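Local coordinates for protein sialidase B (Streptococcus pneumoniae serotype 4, PDB 4XHX) that cleaves terminal sialic acid residues from the oligosaccharides of glycoproteins and glycolipids, acting as an exo-sialidase of glycosyl hydrolase family 33, at residues 612-617 / 633-638. The protein carries 1 engineered substitution. Sequence-based numbering, arbitrary orientation.
Sequences GYAYSA and YDSWSR. With JKK (2-[(3-chlorobenzyl)amino]ethanesulfonic acid), chain B.
Ala-614 CB points toward the 633-638 loop and meets Ser-635 OG at 3.2 Å and the backbone O of Tyr-633 at 3.5 Å; this methyl makes the closest approach between the segments, beside the backbones of Gly-612 and Tyr-633, which run close without bonding. No hydrogen bond crosses here; both segments are tied instead to Arg-581, Tyr-613 through its backbone and Ser-635 through OG, which also bonds Glu-631.

Tyr-615, next along the chain, leads outward from CB. Its CG stands anti to the carbonyl carbon (chi1 -81°), and the ring climbs past the serine, with CD1 4.4 Å from Ser-635 OG. CE1 comes within 4.0 Å of sulfonate oxygen OAC of the bound JKK, and CZ lies equally far from its methylene CAJ. At the tip, OH touches CAJ at 3.2 Å and is hydrogen-bonded to Glu-503.

Across the sulfonate, Trp-636 approaches with CZ3, 3.6 Å from OAB, while OAA lies in the plane of the indole at its edge. Behind this ring, Asp-634 OD1 accepts the backbone N-H of Trp-636 nearly along its C-O axis, an Asx turn; that of Ser-637, from above the carboxylate plane, completes an Asx motif.

Arg-207, Arg-519 and Arg-581 all bond JKK, so its sulfonate probably occupies the place of the sialic acid carboxylate. The Tyr-615–Glu-503 pair beside it fits the sialidase mechanism, in which glutamate assists a tyrosine nucleophile.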
loop_
_atom_site.group_PDB
_atom_site.type_symbol
_atom_site.label_atom_id
_atom_site.label_comp_id
_atom_site.label_asym_id
_atom_site.label_seq_id
_atom_site.Cartn_x
_atom_site.Cartn_y
_atom_site.Cartn_z
ATOM N N GLY A 612 -11.677 3.048 5.079
ATOM C CA GLY A 612 -10.774 1.976 4.699
ATOM C C GLY A 612 -9.517 1.766 5.526
ATOM O O GLY A 612 -8.862 2.717 6.014
ATOM N N TYR A 613 -9.178 0.492 5.677
ATOM C CA TYR A 613 -7.982 0.100 6.392
ATOM C C TYR A 613 -7.655 -1.299 5.956
ATOM O O TYR A 613 -8.486 -2.199 6.082
ATOM C CB TYR A 613 -8.247 0.118 7.899
ATOM C CG TYR A 613 -7.009 0.037 8.761
ATOM C CD1 TYR A 613 -6.347 1.195 9.158
ATOM C CD2 TYR A 613 -6.524 -1.192 9.217
ATOM C CE1 TYR A 613 -5.213 1.144 9.971
ATOM C CE2 TYR A 613 -5.392 -1.261 10.038
ATOM C CZ TYR A 613 -4.740 -0.075 10.411
ATOM O OH TYR A 613 -3.624 -0.098 11.219
ATOM N N ALA A 614 -6.454 -1.487 5.422
ATOM C CA ALA A 614 -6.072 -2.797 4.920
ATOM C C ALA A 614 -4.740 -3.276 5.519
ATOM O O ALA A 614 -4.623 -3.415 6.749
ATOM C CB ALA A 614 -6.067 -2.810 3.390
ATOM N N TYR A 615 -3.742 -3.530 4.679
ATOM C CA TYR A 615 -2.445 -3.986 5.191
ATOM C C TYR A 615 -1.854 -2.907 6.080
ATOM O O TYR A 615 -2.071 -1.720 5.839
ATOM C CB TYR A 615 -1.480 -4.287 4.062
ATOM C CG TYR A 615 -1.658 -5.641 3.412
ATOM C CD1 TYR A 615 -2.921 -6.112 3.073
ATOM C CD2 TYR A 615 -0.563 -6.431 3.100
ATOM C CE1 TYR A 615 -3.093 -7.339 2.448
ATOM C CE2 TYR A 615 -0.721 -7.670 2.476
ATOM C CZ TYR A 615 -1.997 -8.117 2.152
ATOM O OH TYR A 615 -2.191 -9.341 1.535
ATOM N N SER A 616 -1.098 -3.310 7.102
ATOM C CA SER A 616 -0.591 -2.337 8.060
ATOM C C SER A 616 0.770 -2.740 8.607
ATOM O O SER A 616 1.125 -3.917 8.601
ATOM C CB SER A 616 -1.584 -2.165 9.209
ATOM O OG SER A 616 -1.714 -3.379 9.933
ATOM N N ALA A 617 1.524 -1.748 9.063
ATOM C CA ALA A 617 2.782 -1.982 9.763
ATOM C C ALA A 617 2.740 -1.258 11.093
ATOM O O ALA A 617 2.292 -0.113 11.174
ATOM C CB ALA A 617 3.956 -1.480 8.930
ATOM N N TYR A 633 -7.263 2.516 2.731
ATOM C CA TYR A 633 -8.264 2.306 1.704
ATOM C C TYR A 633 -8.540 0.818 1.648
ATOM O O TYR A 633 -7.813 0.034 2.249
ATOM C CB TYR A 633 -7.788 2.830 0.336
ATOM C CG TYR A 633 -6.860 1.903 -0.420
ATOM C CD1 TYR A 633 -5.560 1.654 0.023
ATOM C CD2 TYR A 633 -7.277 1.295 -1.591
ATOM C CE1 TYR A 633 -4.710 0.797 -0.696
ATOM C CE2 TYR A 633 -6.447 0.452 -2.306
ATOM C CZ TYR A 633 -5.172 0.210 -1.868
ATOM O OH TYR A 633 -4.379 -0.634 -2.608
ATOM N N ASP A 634 -9.606 0.431 0.965
ATOM C CA ASP A 634 -9.913 -0.989 0.805
ATOM C C ASP A 634 -9.124 -1.563 -0.376
ATOM O O ASP A 634 -9.550 -1.460 -1.537
ATOM C CB ASP A 634 -11.426 -1.208 0.628
ATOM C CG ASP A 634 -11.830 -2.689 0.734
ATOM O OD1 ASP A 634 -11.063 -3.561 0.276
ATOM O OD2 ASP A 634 -12.918 -2.977 1.288
ATOM N N SER A 635 -7.983 -2.179 -0.073
ATOM C CA SER A 635 -7.089 -2.707 -1.109
ATOM C C SER A 635 -7.574 -4.036 -1.711
ATOM O O SER A 635 -6.822 -4.712 -2.419
ATOM C CB SER A 635 -5.667 -2.865 -0.553
ATOM O OG SER A 635 -5.617 -3.870 0.452
ATOM N N TRP A 636 -8.811 -4.419 -1.400
ATOM C CA TRP A 636 -9.453 -5.588 -2.014
ATOM C C TRP A 636 -10.501 -5.126 -3.005
ATOM O O TRP A 636 -10.656 -5.706 -4.078
ATOM C CB TRP A 636 -10.130 -6.474 -0.965
ATOM C CG TRP A 636 -10.672 -7.774 -1.527
ATOM C CD1 TRP A 636 -11.958 -8.016 -1.967
ATOM C CD2 TRP A 636 -9.950 -9.006 -1.710
ATOM N NE1 TRP A 636 -12.065 -9.318 -2.406
ATOM C CE2 TRP A 636 -10.857 -9.948 -2.254
ATOM C CE3 TRP A 636 -8.629 -9.407 -1.457
ATOM C CZ2 TRP A 636 -10.483 -11.263 -2.559
ATOM C CZ3 TRP A 636 -8.257 -10.724 -1.758
ATOM C CH2 TRP A 636 -9.185 -11.632 -2.299
ATOM N N SER A 637 -11.218 -4.071 -2.624
ATOM C CA SER A 637 -12.300 -3.530 -3.437
ATOM C C SER A 637 -11.860 -3.255 -4.862
ATOM O O SER A 637 -10.847 -2.590 -5.079
ATOM C CB SER A 637 -12.827 -2.230 -2.820
ATOM O OG SER A 637 -13.764 -1.610 -3.690
ATOM N N ARG A 638 -12.620 -3.766 -5.832
ATOM C CA ARG A 638 -12.373 -3.425 -7.235
ATOM C C ARG A 638 -12.856 -1.996 -7.570
ATOM O O ARG A 638 -12.685 -1.522 -8.702
ATOM C CB ARG A 638 -12.997 -4.468 -8.194
ATOM C CG ARG A 638 -12.643 -5.942 -7.873
ATOM C CD ARG A 638 -11.133 -6.147 -7.618
ATOM N NE ARG A 638 -10.363 -6.007 -8.848
ATOM C CZ ARG A 638 -9.049 -6.210 -8.965
ATOM N NH1 ARG A 638 -8.325 -6.571 -7.916
ATOM N NH2 ARG A 638 -8.461 -6.052 -10.147
HETATM C CAE JKK B . 3.153 -12.729 -3.763
HETATM C CAF JKK B . 2.939 -12.575 -5.174
HETATM C CAG JKK B . 2.052 -12.626 -2.886
HETATM C CAH JKK B . 0.560 -12.228 -4.817
HETATM C CAI JKK B . -2.107 -10.728 -1.656
HETATM C CAJ JKK B . -2.625 -9.309 -1.590
HETATM C CAK JKK B . -0.434 -12.253 -2.479
HETATM C CAM JKK B . 1.660 -12.326 -5.689
HETATM C CAN JKK B . 0.764 -12.390 -3.405
HETATM N NAL JKK B . -0.866 -10.876 -2.363
HETATM O OAA JKK B . -4.932 -9.898 -0.260
HETATM O OAB JKK B . -5.043 -9.503 -2.671
HETATM O OAC JKK B . -4.718 -7.649 -1.193
HETATM S SAO JKK B . -4.417 -9.063 -1.420
HETATM CL CL JKK B . 1.413 -12.143 -7.406
#